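Local coordinates for replication initiation and membrane attachment protein (Geobacillus stearothermophilus 10, PDB 5WTN) that probably acts with other primosomal proteins in starting and restarting bacterial DNA replication, at the membrane and as a tetramer, to help load the replicative helicase, at residues 12-17 with 105-110; 8-13 with 62-67; 43-48 with 68-73; 34-39 with 126-131. One frame throughout, in Å; residues are numbered along the deposited sequence.

How the interactions relate
Interactions 1 to 3 lie close together in the N-terminal part of the chain, their centres 11 to 14 Å apart, while interaction 4 has its centre about 21 to 29 Å from theirs. Interactions 1 and 2 both draw on the segment before and within strand 13-17 and share Asp12 and Arg13; interactions 2 and 3 both use helix 63-70. Along the chain, interaction 3 is nested within the loop closed by 12-17 with 105-110, in the same domain. Helices 24-38 and 40-55 follow each other and carry 34-39 and 43-48. Interactions 3 and 4 both touch the third subunit, which ties this end of the domain to the tetramer.

Interaction 1. Residues 12-17 with 105-110; sequences DRYTVQ and FLYELR
The Phe105 ring meets Asp12 at its edge: Asp12 CB lies near the ring plane, 3.9 Å from Phe105 CE2, with the carboxylate turned 66° from the ring and its OD2 held by Ile9 N. Over one face of the Tyr107 ring, toward the rim, sits Phe105 CB. Tyr14 comes to Tyr107 obliquely, Tyr14 CB resting 3.5 Å from Tyr107 CE2 and the ring planes 36° apart, while Val16 CG2 fills an edge of the Tyr14 ring. Tyr14 CG stands between its backbone N and carbonyl carbon (chi1 68°), which carries the ring away from strand 104-109 and lets OH reach Glu52; Tyr107 OH is bonded to His63. Beneath these side chains, strands 13-17 and 104-109 run parallel as the two inner strands of a four-stranded mixed sheet, in a domain whose topology is consistent with a winged helix. Five backbone hydrogen bonds alternate between them, ending with Leu109 N to Gln17 O at 2.7 Å. Thr15, Gln17, Leu106 and Glu108 occupy the other face. Thr15 CG2 lies alongside Leu106 CG at 3.6 Å, and the extended Gln17 crosses Leu106 at about a right angle, its CD and OE1 against Leu106 CD2 (OE1 at 3.6 Å). Glu108 turns its carboxylate to a salt bridge with Arg19. On this face Phe154 and Pro147 of the second subunit pack on Leu106 and Gln17.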
# COMPACT_ATOMS: atom_id res chain seq x y z
N ASP A 12 -29.00 -2.81 -16.60
CA ASP A 12 -28.94 -1.60 -15.79
C ASP A 12 -27.49 -1.13 -15.72
O ASP A 12 -26.54 -1.92 -15.79
CB ASP A 12 -29.49 -1.85 -14.38
CG ASP A 12 -31.01 -1.95 -14.33
OD1 ASP A 12 -31.66 -1.31 -15.20
OD2 ASP A 12 -31.56 -2.64 -13.43
N ARG A 13 -27.29 0.18 -15.58
CA ARG A 13 -25.94 0.73 -15.60
C ARG A 13 -25.46 1.24 -14.24
O ARG A 13 -26.26 1.72 -13.44
CB ARG A 13 -25.84 1.86 -16.64
CG ARG A 13 -26.26 1.45 -18.04
CD ARG A 13 -25.91 2.53 -19.06
NE ARG A 13 -26.13 3.87 -18.53
CZ ARG A 13 -27.30 4.50 -18.56
NH1 ARG A 13 -28.36 3.91 -19.09
NH2 ARG A 13 -27.41 5.72 -18.05
N TYR A 14 -24.16 1.13 -14.00
CA TYR A 14 -23.57 1.65 -12.77
C TYR A 14 -22.36 2.53 -13.00
O TYR A 14 -21.76 2.56 -14.08
CB TYR A 14 -23.21 0.53 -11.81
CG TYR A 14 -22.07 -0.34 -12.28
CD1 TYR A 14 -20.76 -0.12 -11.83
CD2 TYR A 14 -22.29 -1.39 -13.15
CE1 TYR A 14 -19.71 -0.94 -12.24
CE2 TYR A 14 -21.24 -2.22 -13.57
CZ TYR A 14 -19.96 -1.98 -13.11
OH TYR A 14 -18.93 -2.79 -13.53
N THR A 15 -22.00 3.26 -11.95
CA THR A 15 -20.70 3.87 -11.83
C THR A 15 -20.22 3.58 -10.42
O THR A 15 -21.03 3.42 -9.51
CB THR A 15 -20.77 5.37 -12.09
OG1 THR A 15 -19.47 5.93 -11.88
CG2 THR A 15 -21.74 6.05 -11.14
N VAL A 16 -18.90 3.50 -10.23
CA VAL A 16 -18.31 3.37 -8.89
C VAL A 16 -17.61 4.65 -8.49
O VAL A 16 -16.76 5.16 -9.22
CB VAL A 16 -17.25 2.29 -8.85
CG1 VAL A 16 -16.83 2.03 -7.39
CG2 VAL A 16 -17.73 1.04 -9.51
N GLN A 17 -17.92 5.15 -7.30
CA GLN A 17 -17.27 6.37 -6.80
C GLN A 17 -16.86 6.30 -5.32
O GLN A 17 -17.34 5.44 -4.55
CB GLN A 17 -18.16 7.59 -7.10
CG GLN A 17 -18.20 7.89 -8.59
CD GLN A 17 -19.21 8.92 -8.99
OE1 GLN A 17 -20.07 8.65 -9.83
NE2 GLN A 17 -19.10 10.13 -8.44
N PHE A 105 -27.20 3.26 -11.68
CA PHE A 105 -26.79 3.21 -10.27
C PHE A 105 -25.48 3.94 -9.99
O PHE A 105 -24.57 3.91 -10.81
CB PHE A 105 -26.62 1.77 -9.81
CG PHE A 105 -27.90 1.02 -9.75
CD1 PHE A 105 -28.71 1.11 -8.64
CD2 PHE A 105 -28.31 0.25 -10.83
CE1 PHE A 105 -29.90 0.42 -8.58
CE2 PHE A 105 -29.51 -0.45 -10.78
CZ PHE A 105 -30.31 -0.36 -9.65
N LEU A 106 -25.40 4.58 -8.83
CA LEU A 106 -24.14 5.11 -8.34
C LEU A 106 -23.72 4.25 -7.16
O LEU A 106 -24.41 4.20 -6.15
CB LEU A 106 -24.31 6.56 -7.91
CG LEU A 106 -23.14 7.52 -8.13
CD1 LEU A 106 -23.57 8.96 -7.91
CD2 LEU A 106 -21.99 7.14 -7.22
N TYR A 107 -22.60 3.56 -7.29
CA TYR A 107 -22.08 2.76 -6.19
C TYR A 107 -20.99 3.53 -5.50
O TYR A 107 -19.89 3.68 -6.04
CB TYR A 107 -21.51 1.45 -6.72
CG TYR A 107 -22.58 0.51 -7.18
CD1 TYR A 107 -23.77 0.40 -6.49
CD2 TYR A 107 -22.41 -0.25 -8.32
CE1 TYR A 107 -24.78 -0.46 -6.91
CE2 TYR A 107 -23.41 -1.12 -8.76
CZ TYR A 107 -24.60 -1.22 -8.05
OH TYR A 107 -25.60 -2.07 -8.46
N GLU A 108 -21.28 4.03 -4.31
CA GLU A 108 -20.34 4.89 -3.58
C GLU A 108 -19.64 4.07 -2.50
O GLU A 108 -20.23 3.68 -1.49
CB GLU A 108 -21.08 6.12 -3.03
CG GLU A 108 -20.44 6.87 -1.88
CD GLU A 108 -19.28 7.77 -2.30
OE1 GLU A 108 -19.01 7.87 -3.52
OE2 GLU A 108 -18.64 8.37 -1.41
N LEU A 109 -18.37 3.78 -2.73
CA LEU A 109 -17.64 2.92 -1.80
C LEU A 109 -17.26 3.63 -0.51
O LEU A 109 -16.78 4.76 -0.52
CB LEU A 109 -16.37 2.40 -2.46
CG LEU A 109 -16.53 1.14 -3.28
CD1 LEU A 109 -15.18 0.80 -3.82
CD2 LEU A 109 -17.01 0.01 -2.39
N ARG A 110 -17.45 2.94 0.60
CA ARG A 110 -17.05 3.49 1.88
C ARG A 110 -15.95 2.63 2.50
O ARG A 110 -15.94 1.41 2.37
CB ARG A 110 -18.26 3.57 2.78
CG ARG A 110 -19.40 4.37 2.16
CD ARG A 110 -20.45 4.71 3.20
NE ARG A 110 -19.80 5.23 4.41
CZ ARG A 110 -19.79 6.51 4.77
NH1 ARG A 110 -20.44 7.43 4.05
NH2 ARG A 110 -19.14 6.86 5.88

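Interaction 2. Residues 8-13 with 62-67; sequences LIAVDR and THHRLM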
# COMPACT_ATOMS: atom_id res chain seq x y z
N LEU A 8 -32.94 -4.88 -9.87
CA LEU A 8 -31.75 -4.88 -10.70
C LEU A 8 -31.82 -5.90 -11.85
O LEU A 8 -32.05 -7.09 -11.64
CB LEU A 8 -30.54 -5.21 -9.81
CG LEU A 8 -29.15 -5.33 -10.40
CD1 LEU A 8 -28.66 -3.95 -10.73
CD2 LEU A 8 -28.25 -6.01 -9.40
N ILE A 9 -31.59 -5.42 -13.08
CA ILE A 9 -31.47 -6.32 -14.23
C ILE A 9 -30.12 -6.11 -14.94
O ILE A 9 -29.49 -5.07 -14.76
CB ILE A 9 -32.64 -6.16 -15.23
CG1 ILE A 9 -32.67 -4.74 -15.82
CG2 ILE A 9 -33.95 -6.45 -14.57
CD1 ILE A 9 -33.78 -4.52 -16.78
N ALA A 10 -29.69 -7.08 -15.73
CA ALA A 10 -28.34 -7.07 -16.30
C ALA A 10 -27.99 -5.84 -17.14
O ALA A 10 -26.82 -5.48 -17.24
CB ALA A 10 -28.07 -8.32 -17.10
N VAL A 11 -28.99 -5.20 -17.74
CA VAL A 11 -28.70 -4.08 -18.64
C VAL A 11 -28.71 -2.77 -17.90
O VAL A 11 -28.50 -1.71 -18.52
CB VAL A 11 -29.66 -3.99 -19.86
CG1 VAL A 11 -29.41 -5.13 -20.83
CG2 VAL A 11 -31.13 -3.90 -19.42
N ASP A 12 -29.00 -2.81 -16.60
CA ASP A 12 -28.94 -1.60 -15.79
C ASP A 12 -27.49 -1.13 -15.72
O ASP A 12 -26.54 -1.92 -15.79
CB ASP A 12 -29.49 -1.85 -14.38
CG ASP A 12 -31.01 -1.95 -14.33
OD1 ASP A 12 -31.66 -1.31 -15.20
OD2 ASP A 12 -31.56 -2.64 -13.43
N ARG A 13 -27.29 0.18 -15.58
CA ARG A 13 -25.94 0.73 -15.60
C ARG A 13 -25.46 1.24 -14.24
O ARG A 13 -26.26 1.72 -13.44
CB ARG A 13 -25.84 1.86 -16.64
CG ARG A 13 -26.26 1.45 -18.04
CD ARG A 13 -25.91 2.53 -19.06
NE ARG A 13 -26.13 3.87 -18.53
CZ ARG A 13 -27.30 4.50 -18.56
NH1 ARG A 13 -28.36 3.91 -19.09
NH2 ARG A 13 -27.41 5.72 -18.05
N THR A 62 -22.31 -1.83 -17.69
CA THR A 62 -23.57 -2.54 -17.45
C THR A 62 -23.21 -3.66 -16.52
O THR A 62 -22.07 -4.12 -16.51
CB THR A 62 -24.22 -3.09 -18.75
OG1 THR A 62 -23.44 -4.19 -19.27
CG2 THR A 62 -24.33 -2.01 -19.80
N HIS A 63 -24.16 -4.11 -15.72
CA HIS A 63 -23.83 -5.15 -14.75
C HIS A 63 -23.28 -6.44 -15.37
O HIS A 63 -22.78 -7.30 -14.65
CB HIS A 63 -25.02 -5.43 -13.83
CG HIS A 63 -25.18 -4.41 -12.75
ND1 HIS A 63 -25.62 -3.13 -13.00
CD2 HIS A 63 -24.98 -4.49 -11.42
CE1 HIS A 63 -25.67 -2.46 -11.86
NE2 HIS A 63 -25.29 -3.26 -10.89
N HIS A 64 -23.39 -6.57 -16.69
CA HIS A 64 -22.74 -7.65 -17.41
C HIS A 64 -21.26 -7.66 -17.07
O HIS A 64 -20.68 -8.70 -16.79
CB HIS A 64 -22.92 -7.46 -18.91
CG HIS A 64 -24.19 -8.03 -19.44
ND1 HIS A 64 -24.74 -9.20 -18.95
CD2 HIS A 64 -25.03 -7.60 -20.41
CE1 HIS A 64 -25.85 -9.47 -19.60
NE2 HIS A 64 -26.05 -8.51 -20.49
N ARG A 65 -20.66 -6.47 -17.08
CA ARG A 65 -19.25 -6.33 -16.77
C ARG A 65 -18.86 -6.92 -15.39
O ARG A 65 -17.93 -7.69 -15.29
CB ARG A 65 -18.85 -4.87 -16.86
CG ARG A 65 -17.40 -4.59 -16.56
CD ARG A 65 -17.18 -3.12 -16.69
NE ARG A 65 -15.85 -2.68 -16.29
CZ ARG A 65 -15.18 -1.74 -16.94
NH1 ARG A 65 -15.73 -1.19 -18.02
NH2 ARG A 65 -13.98 -1.35 -16.52
N LEU A 66 -19.63 -6.58 -14.36
CA LEU A 66 -19.42 -7.14 -13.04
C LEU A 66 -19.54 -8.67 -13.03
O LEU A 66 -18.79 -9.36 -12.34
CB LEU A 66 -20.39 -6.53 -12.03
CG LEU A 66 -19.99 -5.19 -11.42
CD1 LEU A 66 -21.04 -4.72 -10.42
CD2 LEU A 66 -18.62 -5.29 -10.76
N MET A 67 -20.49 -9.19 -13.81
CA MET A 67 -20.74 -10.62 -13.87
C MET A 67 -19.53 -11.31 -14.50
O MET A 67 -19.10 -12.39 -14.05
CB MET A 67 -22.01 -10.92 -14.66
CG MET A 67 -23.30 -10.40 -14.01
SD MET A 67 -24.80 -10.76 -14.94
CE MET A 67 -24.69 -12.52 -14.91
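Asp12 O takes two hydrogen bonds from His63, one from its backbone and one from its ring. Backbone His63 N, 3.2 Å from Asp12 O, approaches almost in line with the carbonyl. The ring donor, His63 ND1, lies equally far from Asp12 O but well above the carbonyl plane, although the oxygen sits in the imidazole plane and the N-H points nearly straight at it (175°). In His63, chi1 (-79°) sets the ring beside the backbone N, and chi2 (71°) turns ND1 to the same oxygen. Leu8 crosses at about a right angle and sets CD1 over a face of this ring, 3.6 Å from the His63 centroid in a CH-pi contact. His63 NE2 is hydrogen-bonded to Tyr107 OH; held at both nitrogens, the ring has its rotation fixed. Ala10 CB makes a similar but looser contact over a face of His64, coming within 3.5 Å of His64 CE1. Within 8-13 the chain is drawn into a turn: Asp12 N bonds Ile9 O, and Ile9 N bonds Asp12 OD2 at 2.8 Å, meeting the carboxylate from above its plane. Asp12 OD1 is taken by Lys103 N. A type I turn thus leads into strand 13-17 just where Arg13 and Thr62 form an antiparallel, non-hydrogen-bonded pair, pairing that strand with the short edge strand 61-62, which runs straight into helix 63-70.

Interaction 3. Residues 43-48 with 68-73; sequences LALYMT and ALMQCG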
# COMPACT_ATOMS: atom_id res chain seq x y z
N LEU A 43 -17.11 -10.04 0.45
CA LEU A 43 -15.76 -9.50 0.44
C LEU A 43 -15.26 -9.32 -1.00
O LEU A 43 -14.68 -8.27 -1.34
CB LEU A 43 -14.80 -10.36 1.25
CG LEU A 43 -13.35 -9.84 1.31
CD1 LEU A 43 -13.21 -8.69 2.28
CD2 LEU A 43 -12.35 -10.93 1.65
N ALA A 44 -15.49 -10.33 -1.84
CA ALA A 44 -15.00 -10.23 -3.21
C ALA A 44 -15.71 -9.11 -3.98
O ALA A 44 -15.06 -8.39 -4.73
CB ALA A 44 -15.12 -11.52 -3.92
N LEU A 45 -17.02 -8.97 -3.79
CA LEU A 45 -17.71 -7.89 -4.46
C LEU A 45 -17.12 -6.53 -4.07
O LEU A 45 -17.06 -5.60 -4.88
CB LEU A 45 -19.20 -7.93 -4.13
CG LEU A 45 -20.08 -6.80 -4.66
CD1 LEU A 45 -20.00 -6.67 -6.17
CD2 LEU A 45 -21.50 -7.03 -4.25
N TYR A 46 -16.71 -6.41 -2.81
CA TYR A 46 -16.19 -5.15 -2.32
C TYR A 46 -14.83 -4.91 -2.97
O TYR A 46 -14.50 -3.79 -3.39
CB TYR A 46 -16.10 -5.17 -0.80
CG TYR A 46 -15.66 -3.85 -0.19
CD1 TYR A 46 -16.58 -2.87 0.11
CD2 TYR A 46 -14.32 -3.59 0.07
CE1 TYR A 46 -16.20 -1.66 0.66
CE2 TYR A 46 -13.92 -2.37 0.63
CZ TYR A 46 -14.86 -1.41 0.92
OH TYR A 46 -14.50 -0.19 1.47
N MET A 47 -14.04 -5.98 -3.06
CA MET A 47 -12.75 -5.92 -3.73
C MET A 47 -12.93 -5.53 -5.19
O MET A 47 -12.26 -4.63 -5.69
CB MET A 47 -12.03 -7.26 -3.63
CG MET A 47 -11.64 -7.66 -2.21
SD MET A 47 -10.42 -6.54 -1.48
CE MET A 47 -11.49 -5.30 -0.76
N THR A 48 -13.85 -6.21 -5.87
CA THR A 48 -14.16 -5.90 -7.24
C THR A 48 -14.63 -4.44 -7.41
O THR A 48 -14.18 -3.73 -8.31
CB THR A 48 -15.14 -6.94 -7.84
OG1 THR A 48 -14.55 -8.25 -7.76
CG2 THR A 48 -15.45 -6.63 -9.29
N ALA A 68 -18.96 -10.63 -15.49
CA ALA A 68 -17.79 -11.13 -16.21
C ALA A 68 -16.54 -11.06 -15.34
O ALA A 68 -15.78 -12.02 -15.28
CB ALA A 68 -17.59 -10.35 -17.46
N LEU A 69 -16.33 -9.93 -14.67
CA LEU A 69 -15.18 -9.79 -13.77
C LEU A 69 -15.17 -10.85 -12.66
O LEU A 69 -14.14 -11.49 -12.41
CB LEU A 69 -15.11 -8.38 -13.21
CG LEU A 69 -14.62 -7.36 -14.23
CD1 LEU A 69 -14.73 -5.92 -13.73
CD2 LEU A 69 -13.19 -7.70 -14.59
N MET A 70 -16.31 -11.06 -12.01
CA MET A 70 -16.37 -11.95 -10.86
C MET A 70 -16.71 -13.37 -11.24
O MET A 70 -16.55 -14.29 -10.42
CB MET A 70 -17.38 -11.43 -9.81
CG MET A 70 -17.00 -10.08 -9.22
SD MET A 70 -18.30 -9.38 -8.24
CE MET A 70 -18.09 -10.48 -6.86
N GLN A 71 -17.15 -13.57 -12.47
CA GLN A 71 -17.67 -14.88 -12.87
C GLN A 71 -18.81 -15.34 -11.92
O GLN A 71 -18.76 -16.45 -11.38
CB GLN A 71 -16.52 -15.91 -12.88
CG GLN A 71 -16.65 -16.99 -13.94
CD GLN A 71 -15.42 -17.89 -13.98
OE1 GLN A 71 -14.61 -17.81 -14.92
NE2 GLN A 71 -15.26 -18.76 -12.96
N CYS A 72 -19.81 -14.48 -11.73
CA CYS A 72 -21.06 -14.87 -11.05
C CYS A 72 -22.31 -14.25 -11.70
O CYS A 72 -22.22 -13.40 -12.59
CB CYS A 72 -21.02 -14.52 -9.55
SG CYS A 72 -21.29 -16.01 -8.49
N GLY A 73 -23.48 -14.65 -11.22
CA GLY A 73 -24.71 -14.07 -11.71
C GLY A 73 -25.20 -12.89 -10.90
O GLY A 73 -24.68 -12.64 -9.82
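Apolar packing centres on Met70, which reaches from the last turn of helix 63-70 to the flank of helix 40-55. Its chain runs out extended through CG and SD, then bends at the thioether (chi3 74°), so that the methyl folds down on the backbone of the other helix, with Met70 CE 3.6 Å from Leu45 CA. Met70 SD lies 3.8 Å from Leu45 CD1, and Ala44 CB is 4.3 Å from Met70 CE. Leu45 and Thr48 both meet Met70 at a slant, Leu45 at the sulfur and methyl end, Thr48 at CG. There the hydroxyl oxygen and CG2 of Thr48 both pack against the methylene, Thr48 OG1 being the nearer at 3.4 Å from Met70 CG. Thr48 CG2 also touches Leu69 CB, more loosely. This is helix-to-helix packing on the helical side of the N-terminal domain; helix 63-70 ends here, Gln71 taking positive phi before Gly73 occupies the N-cap position of helix 74-86. Polar contacts come from Thr48 alone among the touching side chains. Its hydroxyl turns back on its own helix: Ala44 O, which already takes the helical bond from Thr48 N, accepts Thr48 OG1 as a second donor at 3.1 Å, from above the carbonyl plane. Thr48 OG1 accepts in addition a bond from Gln35 NE2 of the third subunit. No hydrogen bond joins the two segments. Cys40 of the third subunit packs on Ala44, and Gln35 of that subunit on Met70.

Interaction 4. Residues 34-39 with 126-131; sequences YQPLIG and VFLRRQ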
# COMPACT_ATOMS: atom_id res chain seq x y z
N TYR A 34 -14.64 -7.70 9.19
CA TYR A 34 -15.87 -7.73 8.43
C TYR A 34 -16.21 -9.07 7.81
O TYR A 34 -17.38 -9.43 7.76
CB TYR A 34 -15.81 -6.68 7.35
CG TYR A 34 -16.09 -5.31 7.87
CD1 TYR A 34 -15.11 -4.59 8.52
CD2 TYR A 34 -17.32 -4.71 7.67
CE1 TYR A 34 -15.37 -3.31 8.98
CE2 TYR A 34 -17.58 -3.43 8.12
CZ TYR A 34 -16.59 -2.74 8.77
OH TYR A 34 -16.85 -1.48 9.22
N GLN A 35 -15.22 -9.81 7.32
CA GLN A 35 -15.53 -11.03 6.57
C GLN A 35 -16.27 -12.07 7.38
O GLN A 35 -17.22 -12.64 6.88
CB GLN A 35 -14.30 -11.65 5.93
CG GLN A 35 -14.64 -12.63 4.81
CD GLN A 35 -13.42 -13.41 4.34
OE1 GLN A 35 -13.52 -14.33 3.52
NE2 GLN A 35 -12.27 -13.04 4.84
N PRO A 36 -15.85 -12.33 8.63
CA PRO A 36 -16.67 -13.29 9.40
C PRO A 36 -18.15 -12.88 9.52
O PRO A 36 -19.01 -13.75 9.60
CB PRO A 36 -16.00 -13.28 10.77
CG PRO A 36 -14.57 -13.02 10.45
CD PRO A 36 -14.60 -12.01 9.33
N LEU A 37 -18.44 -11.59 9.54
CA LEU A 37 -19.81 -11.17 9.63
C LEU A 37 -20.56 -11.26 8.29
O LEU A 37 -21.68 -11.78 8.25
CB LEU A 37 -19.90 -9.77 10.24
CG LEU A 37 -19.37 -9.61 11.68
CD1 LEU A 37 -19.82 -8.29 12.30
CD2 LEU A 37 -19.77 -10.78 12.56
N ILE A 38 -19.98 -10.75 7.20
CA ILE A 38 -20.72 -10.65 5.94
C ILE A 38 -20.50 -11.80 4.95
O ILE A 38 -21.27 -11.96 3.97
CB ILE A 38 -20.41 -9.32 5.23
CG1 ILE A 38 -18.96 -9.29 4.74
CG2 ILE A 38 -20.67 -8.14 6.17
CD1 ILE A 38 -18.64 -8.06 3.91
N GLY A 39 -19.47 -12.59 5.22
CA GLY A 39 -19.14 -13.74 4.41
C GLY A 39 -18.17 -13.42 3.29
O GLY A 39 -18.01 -12.26 2.91
N VAL A 126 -19.77 -7.80 19.54
CA VAL A 126 -20.37 -9.02 20.08
C VAL A 126 -20.73 -10.04 18.98
O VAL A 126 -20.45 -11.22 19.12
CB VAL A 126 -21.45 -8.84 21.24
CG1 VAL A 126 -21.51 -7.42 21.73
CG2 VAL A 126 -22.81 -9.39 20.85
N PHE A 127 -21.27 -9.57 17.86
CA PHE A 127 -21.40 -10.44 16.70
C PHE A 127 -20.10 -11.14 16.32
O PHE A 127 -20.08 -12.35 16.11
CB PHE A 127 -21.90 -9.68 15.50
CG PHE A 127 -23.34 -9.33 15.57
CD1 PHE A 127 -24.26 -10.24 16.04
CD2 PHE A 127 -23.78 -8.07 15.18
CE1 PHE A 127 -25.59 -9.91 16.11
CE2 PHE A 127 -25.10 -7.73 15.25
CZ PHE A 127 -26.01 -8.66 15.71
N LEU A 128 -19.01 -10.39 16.22
CA LEU A 128 -17.76 -10.99 15.80
C LEU A 128 -17.27 -12.08 16.77
O LEU A 128 -16.81 -13.14 16.33
CB LEU A 128 -16.69 -9.93 15.56
CG LEU A 128 -15.39 -10.53 15.02
CD1 LEU A 128 -15.56 -11.06 13.62
CD2 LEU A 128 -14.26 -9.56 15.07
N ARG A 129 -17.37 -11.83 18.08
CA ARG A 129 -16.98 -12.81 19.09
C ARG A 129 -17.68 -14.14 18.87
O ARG A 129 -17.03 -15.19 18.84
CB ARG A 129 -17.29 -12.29 20.51
CG ARG A 129 -16.45 -12.91 21.62
CD ARG A 129 -16.79 -12.31 22.98
NE ARG A 129 -16.76 -10.85 22.96
CZ ARG A 129 -17.75 -10.06 23.40
NH1 ARG A 129 -18.86 -10.59 23.91
NH2 ARG A 129 -17.63 -8.72 23.32
N ARG A 130 -19.00 -14.10 18.71
CA ARG A 130 -19.83 -15.29 18.52
C ARG A 130 -19.44 -16.06 17.29
O ARG A 130 -19.40 -17.27 17.30
CB ARG A 130 -21.32 -14.91 18.44
CG ARG A 130 -22.23 -15.98 17.82
CD ARG A 130 -22.28 -17.25 18.67
NE ARG A 130 -22.84 -18.40 17.95
CZ ARG A 130 -22.97 -19.61 18.48
NH1 ARG A 130 -22.59 -19.82 19.73
NH2 ARG A 130 -23.49 -20.61 17.77
N GLN A 131 -19.19 -15.34 16.19
CA GLN A 131 -18.97 -15.98 14.89
C GLN A 131 -17.55 -16.49 14.68
O GLN A 131 -17.30 -17.31 13.80
CB GLN A 131 -19.35 -15.02 13.76
CG GLN A 131 -18.78 -15.40 12.41
CD GLN A 131 -19.60 -16.46 11.70
OE1 GLN A 131 -19.08 -17.25 10.91
NE2 GLN A 131 -20.90 -16.49 11.99
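Leu37 CG stands anti to its carbonyl carbon (chi1 -62°), and with CD1 anti to CA (chi2 -166°) the CD2 branch is turned to helix 122-132, where it settles 3.8 Å from Phe127 CB and as close to the backbone at Leu128. Leu128 differs, with CG anti to the backbone N, and its CD1 comes down beside the pyrrolidine of Pro36, 3.6 Å from Pro36 CB. Leu37 and Phe127 cross at about a right angle; the phenyl ring turns off to pack on Leu285 of the second subunit. Gln131 joins through its aliphatic part: Gln131 CG lies 3.9 Å from Pro36 CB and also touches the carbonyl oxygen of Pro36. The segment axes pass 9.4 Å apart and are nearly perpendicular (79°), so each helix meets the other over a single turn. That turn of helix 24-38 is irregular, because Pro36 has no N-H and Leu37 N makes only a weak bond, to Tyr34 O; after it Gly39, with positive phi, ends the helix and stands at the N-cap of helix 40-55. Phe137 and Leu140 of helix 134-143 cover Leu128 as well, and Ala68 of the third subunit packs on Pro36. No hydrogen bond joins the segments; methyl, methylene and proline carbons meet one another and backbone atoms, consistent with a contact held mainly by fit and burial of apolar surface.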